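Local structure of thiamine phosphate pyrophosphorylase (Bacteroides thetaiotaomicron VPI-5482, 3CEU) at residues M1-F12 with F166-W176; T37-T47 with H62-L71. The protein probably acts as a thiamine-phosphate diphosphorylase, a TIM-barrel enzyme that would form thiamine phosphate on the way to thiamine diphosphate. One frame throughout, in Å; residues are numbered along the deposited sequence.

Contact 1 of 2, residues M1-F12 with F166-W176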
loop_
_atom_site.group_PDB
_atom_site.type_symbol
_atom_site.label_atom_id
_atom_site.label_comp_id
_atom_site.label_asym_id
_atom_site.label_seq_id
_atom_site.Cartn_x
_atom_site.Cartn_y
_atom_site.Cartn_z
HETATM N N MSE A 1 -6.135 8.485 -8.933
HETATM C CA MSE A 1 -6.259 7.782 -7.624
HETATM C C MSE A 1 -4.897 7.509 -7.002
HETATM O O MSE A 1 -3.888 7.436 -7.699
HETATM C CB MSE A 1 -7.009 6.460 -7.802
HETATM C CG MSE A 1 -6.373 5.503 -8.794
HETATM SE SE MSE A 1 -7.178 3.733 -8.728
HETATM C CE MSE A 1 -5.812 2.746 -9.682
ATOM N N LYS A 2 -4.870 7.352 -5.684
ATOM C CA LYS A 2 -3.616 7.085 -4.995
ATOM C C LYS A 2 -3.015 5.746 -5.414
ATOM O O LYS A 2 -3.728 4.809 -5.782
ATOM C CB LYS A 2 -3.831 7.105 -3.478
ATOM C CG LYS A 2 -4.125 8.490 -2.909
ATOM C CD LYS A 2 -4.335 8.437 -1.400
ATOM C CE LYS A 2 -4.488 9.831 -0.812
ATOM N NZ LYS A 2 -5.535 10.603 -1.540
ATOM N N LEU A 3 -1.690 5.680 -5.378
ATOM C CA LEU A 3 -0.957 4.472 -5.722
ATOM C C LEU A 3 -0.111 4.086 -4.509
ATOM O O LEU A 3 0.920 4.700 -4.233
ATOM C CB LEU A 3 -0.058 4.715 -6.941
ATOM C CG LEU A 3 0.738 3.496 -7.424
ATOM C CD1 LEU A 3 -0.227 2.342 -7.681
ATOM C CD2 LEU A 3 1.523 3.837 -8.679
ATOM N N ILE A 4 -0.563 3.067 -3.786
ATOM C CA ILE A 4 0.118 2.597 -2.585
ATOM C C ILE A 4 1.008 1.402 -2.887
ATOM O O ILE A 4 0.613 0.482 -3.613
ATOM C CB ILE A 4 -0.903 2.186 -1.501
ATOM C CG1 ILE A 4 -1.854 3.355 -1.215
ATOM C CG2 ILE A 4 -0.184 1.766 -0.235
ATOM C CD1 ILE A 4 -3.095 2.966 -0.435
ATOM N N VAL A 5 2.215 1.429 -2.325
ATOM C CA VAL A 5 3.191 0.354 -2.504
ATOM C C VAL A 5 3.468 -0.356 -1.180
ATOM O O VAL A 5 3.703 0.294 -0.164
ATOM C CB VAL A 5 4.559 0.894 -3.027
ATOM C CG1 VAL A 5 5.604 -0.225 -2.995
ATOM C CG2 VAL A 5 4.413 1.437 -4.448
ATOM N N VAL A 6 3.429 -1.687 -1.184
ATOM C CA VAL A 6 3.742 -2.433 0.027
ATOM C C VAL A 6 5.167 -2.961 -0.144
ATOM O O VAL A 6 5.539 -3.410 -1.237
ATOM C CB VAL A 6 2.797 -3.647 0.256
ATOM C CG1 VAL A 6 3.147 -4.318 1.578
ATOM C CG2 VAL A 6 1.344 -3.212 0.261
ATOM N N THR A 7 5.965 -2.879 0.920
ATOM C CA THR A 7 7.342 -3.371 0.890
ATOM C C THR A 7 7.312 -4.880 0.716
ATOM O O THR A 7 6.250 -5.490 0.631
ATOM C CB THR A 7 8.096 -3.145 2.219
ATOM O OG1 THR A 7 7.459 -3.913 3.247
ATOM C CG2 THR A 7 8.124 -1.681 2.611
ATOM N N THR A 8 8.498 -5.470 0.677
ATOM C CA THR A 8 8.658 -6.915 0.576
ATOM C C THR A 8 8.641 -7.447 2.012
ATOM O O THR A 8 9.010 -6.729 2.947
ATOM C CB THR A 8 10.009 -7.271 -0.053
ATOM O OG1 THR A 8 11.015 -6.393 0.464
ATOM C CG2 THR A 8 9.950 -7.139 -1.560
ATOM N N PRO A 9 8.229 -8.711 2.204
ATOM C CA PRO A 9 8.172 -9.309 3.541
ATOM C C PRO A 9 9.537 -9.375 4.230
ATOM O O PRO A 9 9.610 -9.431 5.455
ATOM C CB PRO A 9 7.594 -10.700 3.275
ATOM C CG PRO A 9 6.800 -10.515 2.009
ATOM C CD PRO A 9 7.725 -9.650 1.188
ATOM N N THR A 10 10.607 -9.365 3.439
ATOM C CA THR A 10 11.954 -9.440 3.982
ATOM C C THR A 10 12.825 -8.211 3.696
ATOM O O THR A 10 12.560 -7.450 2.765
ATOM C CB THR A 10 12.686 -10.715 3.471
ATOM O OG1 THR A 10 14.096 -10.570 3.673
ATOM C CG2 THR A 10 12.416 -10.947 1.998
ATOM N N PHE A 11 13.858 -8.034 4.523
ATOM C CA PHE A 11 14.814 -6.925 4.429
ATOM C C PHE A 11 15.933 -7.246 3.439
ATOM O O PHE A 11 16.424 -8.376 3.396
ATOM C CB PHE A 11 15.445 -6.656 5.808
ATOM C CG PHE A 11 14.520 -5.975 6.786
ATOM C CD1 PHE A 11 14.431 -4.589 6.829
ATOM C CD2 PHE A 11 13.715 -6.718 7.636
ATOM C CE1 PHE A 11 13.549 -3.953 7.704
ATOM C CE2 PHE A 11 12.830 -6.086 8.510
ATOM C CZ PHE A 11 12.749 -4.702 8.544
ATOM N N PHE A 12 16.338 -6.256 2.648
ATOM C CA PHE A 12 17.421 -6.454 1.688
ATOM C C PHE A 12 18.207 -5.166 1.444
ATOM O O PHE A 12 17.648 -4.070 1.497
ATOM C CB PHE A 12 16.888 -7.011 0.358
ATOM C CG PHE A 12 15.971 -6.077 -0.380
ATOM C CD1 PHE A 12 14.632 -5.956 -0.015
ATOM C CD2 PHE A 12 16.444 -5.328 -1.455
ATOM C CE1 PHE A 12 13.779 -5.107 -0.709
ATOM C CE2 PHE A 12 15.601 -4.474 -2.158
ATOM C CZ PHE A 12 14.265 -4.362 -1.784
ATOM N N PHE A 166 -12.395 3.068 -7.070
ATOM C CA PHE A 166 -11.449 2.868 -5.973
ATOM C C PHE A 166 -10.652 4.138 -5.694
ATOM O O PHE A 166 -10.201 4.819 -6.615
ATOM C CB PHE A 166 -10.479 1.721 -6.301
ATOM C CG PHE A 166 -11.049 0.345 -6.057
ATOM C CD1 PHE A 166 -11.349 -0.079 -4.763
ATOM C CD2 PHE A 166 -11.308 -0.519 -7.120
ATOM C CE1 PHE A 166 -11.901 -1.336 -4.528
ATOM C CE2 PHE A 166 -11.860 -1.780 -6.892
ATOM C CZ PHE A 166 -12.157 -2.186 -5.585
ATOM N N GLY A 167 -10.478 4.459 -4.418
ATOM C CA GLY A 167 -9.715 5.644 -4.062
ATOM C C GLY A 167 -8.217 5.399 -4.162
ATOM O O GLY A 167 -7.416 6.275 -3.843
ATOM N N GLY A 168 -7.835 4.201 -4.601
ATOM C CA GLY A 168 -6.424 3.895 -4.731
ATOM C C GLY A 168 -6.134 2.455 -5.106
ATOM O O GLY A 168 -7.009 1.590 -5.078
ATOM N N ALA A 169 -4.890 2.192 -5.473
ATOM C CA ALA A 169 -4.503 0.841 -5.839
ATOM C C ALA A 169 -3.257 0.494 -5.054
ATOM O O ALA A 169 -2.376 1.334 -4.866
ATOM C CB ALA A 169 -4.244 0.750 -7.346
ATOM N N VAL A 170 -3.199 -0.743 -4.583
ATOM C CA VAL A 170 -2.068 -1.205 -3.796
ATOM C C VAL A 170 -1.294 -2.251 -4.564
ATOM O O VAL A 170 -1.870 -3.189 -5.094
ATOM C CB VAL A 170 -2.545 -1.797 -2.462
ATOM C CG1 VAL A 170 -1.350 -2.193 -1.605
ATOM C CG2 VAL A 170 -3.419 -0.769 -1.746
ATOM N N VAL A 171 0.019 -2.093 -4.619
ATOM C CA VAL A 171 0.842 -3.029 -5.362
ATOM C C VAL A 171 2.033 -3.528 -4.546
ATOM O O VAL A 171 2.511 -2.856 -3.631
ATOM C CB VAL A 171 1.362 -2.362 -6.656
ATOM C CG1 VAL A 171 0.199 -1.863 -7.485
ATOM C CG2 VAL A 171 2.286 -1.205 -6.302
ATOM N N LEU A 172 2.511 -4.717 -4.877
ATOM C CA LEU A 172 3.661 -5.264 -4.177
ATOM C C LEU A 172 4.530 -6.035 -5.169
ATOM O O LEU A 172 5.593 -5.560 -5.569
ATOM C CB LEU A 172 3.209 -6.170 -3.020
ATOM C CG LEU A 172 4.211 -6.355 -1.863
ATOM C CD1 LEU A 172 3.522 -6.980 -0.641
ATOM C CD2 LEU A 172 5.362 -7.228 -2.327
ATOM N N GLY A 173 4.061 -7.207 -5.585
ATOM C CA GLY A 173 4.817 -8.028 -6.519
ATOM C C GLY A 173 5.136 -7.419 -7.880
ATOM O O GLY A 173 6.297 -7.388 -8.307
ATOM N N ASP A 174 4.113 -6.933 -8.573
ATOM C CA ASP A 174 4.326 -6.358 -9.897
ATOM C C ASP A 174 5.398 -5.282 -9.903
ATOM O O ASP A 174 5.911 -4.906 -10.965
ATOM C CB ASP A 174 3.041 -5.758 -10.442
ATOM C CG ASP A 174 3.259 -5.079 -11.771
ATOM O OD1 ASP A 174 3.675 -5.774 -12.725
ATOM O OD2 ASP A 174 3.030 -3.855 -11.862
ATOM N N LEU A 175 5.735 -4.789 -8.715
ATOM C CA LEU A 175 6.740 -3.753 -8.605
ATOM C C LEU A 175 8.109 -4.278 -8.155
ATOM O O LEU A 175 9.094 -4.164 -8.896
ATOM C CB LEU A 175 6.234 -2.649 -7.671
ATOM C CG LEU A 175 7.060 -1.369 -7.619
ATOM C CD1 LEU A 175 6.195 -0.214 -7.151
ATOM C CD2 LEU A 175 8.235 -1.585 -6.687
ATOM N N TRP A 176 8.174 -4.865 -6.962
ATOM C CA TRP A 176 9.436 -5.380 -6.438
ATOM C C TRP A 176 10.030 -6.555 -7.235
ATOM O O TRP A 176 11.251 -6.722 -7.288
ATOM C CB TRP A 176 9.274 -5.770 -4.962
ATOM C CG TRP A 176 8.850 -4.625 -4.100
ATOM C CD1 TRP A 176 7.606 -4.401 -3.590
ATOM C CD2 TRP A 176 9.654 -3.510 -3.697
ATOM N NE1 TRP A 176 7.582 -3.210 -2.895
ATOM C CE2 TRP A 176 8.827 -2.642 -2.947
ATOM C CE3 TRP A 176 10.996 -3.153 -3.905
ATOM C CZ2 TRP A 176 9.295 -1.445 -2.399
ATOM C CZ3 TRP A 176 11.462 -1.956 -3.360
ATOM C CH2 TRP A 176 10.612 -1.121 -2.619
#

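Contact 2 of 2, residues T37-T47 with H62-L71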
loop_
_atom_site.group_PDB
_atom_site.type_symbol
_atom_site.label_atom_id
_atom_site.label_comp_id
_atom_site.label_asym_id
_atom_site.label_seq_id
_atom_site.Cartn_x
_atom_site.Cartn_y
_atom_site.Cartn_z
ATOM N N THR A 37 9.582 -10.022 12.302
ATOM C CA THR A 37 10.945 -9.527 12.159
ATOM C C THR A 37 11.375 -8.635 13.321
ATOM O O THR A 37 10.584 -7.837 13.815
ATOM C CB THR A 37 11.058 -8.739 10.851
ATOM O OG1 THR A 37 10.347 -9.441 9.821
ATOM C CG2 THR A 37 12.507 -8.598 10.436
ATOM N N PRO A 38 12.637 -8.765 13.771
ATOM C CA PRO A 38 13.170 -7.964 14.877
ATOM C C PRO A 38 12.984 -6.481 14.596
ATOM O O PRO A 38 13.386 -5.998 13.536
ATOM C CB PRO A 38 14.647 -8.339 14.896
ATOM C CG PRO A 38 14.655 -9.726 14.383
ATOM C CD PRO A 38 13.673 -9.669 13.246
ATOM N N ALA A 39 12.389 -5.763 15.544
ATOM C CA ALA A 39 12.150 -4.328 15.386
ATOM C C ALA A 39 13.395 -3.619 14.860
ATOM O O ALA A 39 13.312 -2.754 13.985
ATOM C CB ALA A 39 11.724 -3.724 16.713
HETATM N N MSE A 40 14.540 -3.998 15.413
HETATM C CA MSE A 40 15.831 -3.446 15.032
HETATM C C MSE A 40 15.921 -3.141 13.532
HETATM O O MSE A 40 16.253 -2.025 13.129
HETATM C CB MSE A 40 16.923 -4.441 15.433
HETATM C CG MSE A 40 18.337 -4.089 15.027
HETATM SE SE MSE A 40 19.470 -5.668 15.172
HETATM C CE MSE A 40 19.364 -5.944 17.094
ATOM N N TYR A 41 15.610 -4.129 12.706
ATOM C CA TYR A 41 15.677 -3.952 11.260
ATOM C C TYR A 41 14.736 -2.872 10.720
ATOM O O TYR A 41 15.076 -2.169 9.767
ATOM C CB TYR A 41 15.416 -5.288 10.564
ATOM C CG TYR A 41 16.409 -6.354 10.963
ATOM C CD1 TYR A 41 17.777 -6.091 10.948
ATOM C CD2 TYR A 41 15.986 -7.627 11.338
ATOM C CE1 TYR A 41 18.702 -7.067 11.293
ATOM C CE2 TYR A 41 16.902 -8.619 11.686
ATOM C CZ TYR A 41 18.263 -8.330 11.659
ATOM O OH TYR A 41 19.191 -9.301 11.975
ATOM N N SER A 42 13.566 -2.722 11.332
ATOM C CA SER A 42 12.623 -1.708 10.880
ATOM C C SER A 42 13.168 -0.330 11.188
ATOM O O SER A 42 13.008 0.597 10.398
ATOM C CB SER A 42 11.265 -1.890 11.557
ATOM O OG SER A 42 10.698 -3.135 11.207
ATOM N N GLU A 43 13.817 -0.199 12.342
ATOM C CA GLU A 43 14.394 1.076 12.739
ATOM C C GLU A 43 15.545 1.440 11.804
ATOM O O GLU A 43 15.682 2.595 11.400
ATOM C CB GLU A 43 14.905 1.011 14.183
ATOM C CG GLU A 43 13.834 0.826 15.252
ATOM C CD GLU A 43 14.436 0.646 16.642
ATOM O OE1 GLU A 43 15.137 -0.377 16.864
ATOM O OE2 GLU A 43 14.212 1.518 17.518
ATOM N N ARG A 44 16.365 0.455 11.446
ATOM C CA ARG A 44 17.504 0.699 10.558
ATOM C C ARG A 44 17.036 1.266 9.224
ATOM O O ARG A 44 17.558 2.269 8.743
ATOM C CB ARG A 44 18.294 -0.606 10.352
ATOM C CG ARG A 44 18.731 -1.243 11.681
ATOM C CD ARG A 44 19.466 -2.584 11.550
ATOM N NE ARG A 44 20.872 -2.447 11.164
ATOM C CZ ARG A 44 21.298 -2.273 9.916
ATOM N NH1 ARG A 44 20.425 -2.215 8.917
ATOM N NH2 ARG A 44 22.596 -2.162 9.668
ATOM N N LEU A 45 16.029 0.630 8.644
ATOM C CA LEU A 45 15.490 1.079 7.375
ATOM C C LEU A 45 14.894 2.478 7.523
ATOM O O LEU A 45 15.215 3.377 6.748
ATOM C CB LEU A 45 14.431 0.087 6.886
ATOM C CG LEU A 45 14.026 0.131 5.412
ATOM C CD1 LEU A 45 13.116 -1.044 5.083
ATOM C CD2 LEU A 45 13.334 1.429 5.113
ATOM N N LEU A 46 14.036 2.674 8.518
ATOM C CA LEU A 46 13.415 3.985 8.715
ATOM C C LEU A 46 14.442 5.103 8.911
ATOM O O LEU A 46 14.232 6.225 8.462
ATOM C CB LEU A 46 12.445 3.944 9.906
ATOM C CG LEU A 46 11.304 2.929 9.793
ATOM C CD1 LEU A 46 10.690 2.670 11.161
ATOM C CD2 LEU A 46 10.269 3.428 8.801
ATOM N N THR A 47 15.553 4.797 9.572
ATOM C CA THR A 47 16.590 5.801 9.808
ATOM C C THR A 47 17.267 6.260 8.512
ATOM O O THR A 47 17.632 7.421 8.384
ATOM C CB THR A 47 17.695 5.276 10.757
ATOM O OG1 THR A 47 17.104 4.800 11.970
ATOM C CG2 THR A 47 18.675 6.387 11.086
ATOM N N HIS A 62 5.279 -3.792 14.901
ATOM C CA HIS A 62 5.850 -2.887 15.892
ATOM C C HIS A 62 5.238 -1.504 15.776
ATOM O O HIS A 62 5.876 -0.549 15.310
ATOM C CB HIS A 62 7.355 -2.815 15.690
ATOM C CG HIS A 62 8.004 -4.159 15.654
ATOM N ND1 HIS A 62 7.854 -5.082 16.669
ATOM C CD2 HIS A 62 8.784 -4.751 14.719
ATOM C CE1 HIS A 62 8.513 -6.183 16.359
ATOM N NE2 HIS A 62 9.086 -6.009 15.180
ATOM N N PHE A 63 3.992 -1.417 16.209
ATOM C CA PHE A 63 3.241 -0.181 16.160
ATOM C C PHE A 63 3.892 0.958 16.941
ATOM O O PHE A 63 3.618 2.125 16.678
ATOM C CB PHE A 63 1.811 -0.447 16.654
ATOM C CG PHE A 63 0.990 -1.324 15.725
ATOM C CD1 PHE A 63 -0.113 -2.023 16.205
ATOM C CD2 PHE A 63 1.293 -1.415 14.369
ATOM C CE1 PHE A 63 -0.913 -2.786 15.356
ATOM C CE2 PHE A 63 0.498 -2.178 13.505
ATOM C CZ PHE A 63 -0.608 -2.868 14.001
ATOM N N TYR A 64 4.778 0.636 17.876
ATOM C CA TYR A 64 5.415 1.693 18.648
ATOM C C TYR A 64 6.272 2.572 17.730
ATOM O O TYR A 64 6.556 3.726 18.052
ATOM C CB TYR A 64 6.289 1.108 19.752
ATOM C CG TYR A 64 7.675 0.727 19.287
ATOM C CD1 TYR A 64 7.909 -0.481 18.625
ATOM C CD2 TYR A 64 8.752 1.589 19.486
ATOM C CE1 TYR A 64 9.184 -0.816 18.171
ATOM C CE2 TYR A 64 10.021 1.264 19.040
ATOM C CZ TYR A 64 10.229 0.066 18.387
ATOM O OH TYR A 64 11.490 -0.236 17.948
ATOM N N LEU A 65 6.690 2.023 16.589
ATOM C CA LEU A 65 7.504 2.769 15.634
ATOM C C LEU A 65 6.729 3.942 15.053
ATOM O O LEU A 65 7.322 4.893 14.532
ATOM C CB LEU A 65 7.947 1.867 14.485
ATOM C CG LEU A 65 8.900 0.731 14.857
ATOM C CD1 LEU A 65 9.048 -0.207 13.668
ATOM C CD2 LEU A 65 10.247 1.296 15.281
ATOM N N LYS A 66 5.405 3.876 15.146
ATOM C CA LYS A 66 4.556 4.933 14.614
ATOM C C LYS A 66 4.919 6.302 15.190
ATOM O O LYS A 66 5.122 7.252 14.435
ATOM C CB LYS A 66 3.086 4.608 14.893
ATOM C CG LYS A 66 2.087 5.467 14.126
ATOM C CD LYS A 66 1.853 6.828 14.772
ATOM C CE LYS A 66 0.699 7.564 14.078
ATOM N NZ LYS A 66 0.458 8.931 14.634
ATOM N N GLU A 67 5.006 6.398 16.517
ATOM C CA GLU A 67 5.347 7.665 17.183
ATOM C C GLU A 67 6.862 7.830 17.282
ATOM O O GLU A 67 7.389 8.943 17.319
ATOM C CB GLU A 67 4.745 7.713 18.595
ATOM C CG GLU A 67 3.234 7.531 18.670
ATOM C CD GLU A 67 2.465 8.705 18.089
ATOM O OE1 GLU A 67 1.225 8.722 18.214
ATOM O OE2 GLU A 67 3.100 9.608 17.506
ATOM N N GLU A 68 7.557 6.704 17.332
ATOM C CA GLU A 68 9.007 6.712 17.420
ATOM C C GLU A 68 9.639 7.406 16.195
ATOM O O GLU A 68 10.490 8.286 16.355
ATOM C CB GLU A 68 9.518 5.275 17.532
ATOM C CG GLU A 68 10.973 5.161 17.914
ATOM C CD GLU A 68 11.234 5.583 19.339
ATOM O OE1 GLU A 68 12.384 5.426 19.799
ATOM O OE2 GLU A 68 10.295 6.068 20.009
ATOM N N PHE A 69 9.208 7.029 14.988
ATOM C CA PHE A 69 9.755 7.606 13.758
ATOM C C PHE A 69 8.839 8.559 13.007
ATOM O O PHE A 69 9.097 8.902 11.850
ATOM C CB PHE A 69 10.200 6.493 12.814
ATOM C CG PHE A 69 11.396 5.749 13.300
ATOM C CD1 PHE A 69 11.269 4.772 14.282
ATOM C CD2 PHE A 69 12.666 6.060 12.810
ATOM C CE1 PHE A 69 12.395 4.109 14.780
ATOM C CE2 PHE A 69 13.800 5.411 13.294
ATOM C CZ PHE A 69 13.665 4.428 14.288
ATOM N N ASN A 70 7.782 8.994 13.686
ATOM C CA ASN A 70 6.790 9.917 13.138
ATOM C C ASN A 70 6.122 9.370 11.878
ATOM O O ASN A 70 5.904 10.098 10.904
ATOM C CB ASN A 70 7.417 11.278 12.841
ATOM C CG ASN A 70 6.374 12.325 12.510
ATOM O OD1 ASN A 70 5.430 12.527 13.279
ATOM N ND2 ASN A 70 6.534 13.001 11.372
ATOM N N LEU A 71 5.805 8.080 11.910
ATOM C CA LEU A 71 5.156 7.433 10.785
ATOM C C LEU A 71 3.742 7.986 10.636
ATOM O O LEU A 71 3.229 8.679 11.520
ATOM C CB LEU A 71 5.100 5.917 10.995
ATOM C CG LEU A 71 6.421 5.203 11.304
ATOM C CD1 LEU A 71 6.147 3.717 11.471
ATOM C CD2 LEU A 71 7.429 5.441 10.194
#

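Contact 1 of 2, residues M1-F12 with F166-W176
W176 reaches from the short helix 173-176 back over the end of strand 2-6. Its CB and CG both rest against the methyl CG2 of T8. With chi1 at -59°, CG lies beside the backbone N, and the five-membered edge is turned to the strand, where NE1 donates to V6 O at 2.6 Å. That bond is bent, 136° at the hydrogen, and V6 O sits 21° out of the indole plane. V5 CG1 lies against NE1 and CZ2, and farther along the six-membered ring CZ3 lies 4.0 Å from F12 CZ. L175 CD2 packs over the centre of one indole face. Tryptophan suits this place because one side chain can both take up a carbonyl at the strand end and pack its apolar rim on V5 and F12. Upstream the two strands run nearly parallel, their rungs alternating in direction: A169 N to K2 O, I4 N to A169 O (2.7 Å), V171 N to I4 O, and V6 N to V171 O. Beta-branched residues suit the extended backbone; V6 CG2 presses on V170 CG1 at a tight 3.4 Å, and V5 CG2 meets V171 CG2 at 3.9 Å. Pairing the first strand with the eighth closes the parallel barrel of the TIM fold.

Contact 2 of 2, residues T37-T47 with H62-L71
The imidazole of H62 has A39 CB over the centre of one face, 3.7 Å from the ring centroid, a CH-pi contact, and T37 O at its edge. NE2 donates to that carbonyl at 2.7 Å with an almost straight N-H...O angle of 178°, the oxygen lying in the ring plane, so bond and methyl together fix the ring's rotation. Histidine suits the spot, offering a flat face and an edge N-H at once. The phenyl of F69 carries L46 on one face, with CD1 4.0 Å from the centroid, while T47 OG1 approaches its edge. Y64 has L65 CG over one face, toward the rim, and turns its edge to A39 CB and E43 OE2; its CG, between backbone N and carbonyl carbon (chi1 84°), carries the hydroxyl toward helix 39-48. E43 CG touches both F69 CE1 and L65 CD2, each at 3.6 Å. S42 CB meets L65 CD1 tightly at 3.5 Å, and L46 CD2 packs on L71 CD2. The two ring nitrogens of H54 hydrogen-bond to L46 O and F69 O, linking the segments through a third residue. Helix 39-48 thus lies beside helix 65-68 outside the barrel, between helix 15-24, touched by L45, and strand 73-75, touched by F63 and K66.

From the N terminus, the chain enters strand 2-6 and leaves through the loop that leads to helix 15-24; the partner of this first strand, strand 168-171, is the last strand of the barrel, so contact 1 closes a loop of 153 residues. Contact 2 is nested within it and spans just 14 residues, including strand 57-59, between two neighbouring peripheral helices. One joins first and last strands around the barrel; the other ties successive outer elements. Their centres are about 19 Å apart, yet they meet at F11: its ring packs on T37 CG2, Y41 O, S42 N and L45 CD1, bringing the loop after the first strand against helix 39-48.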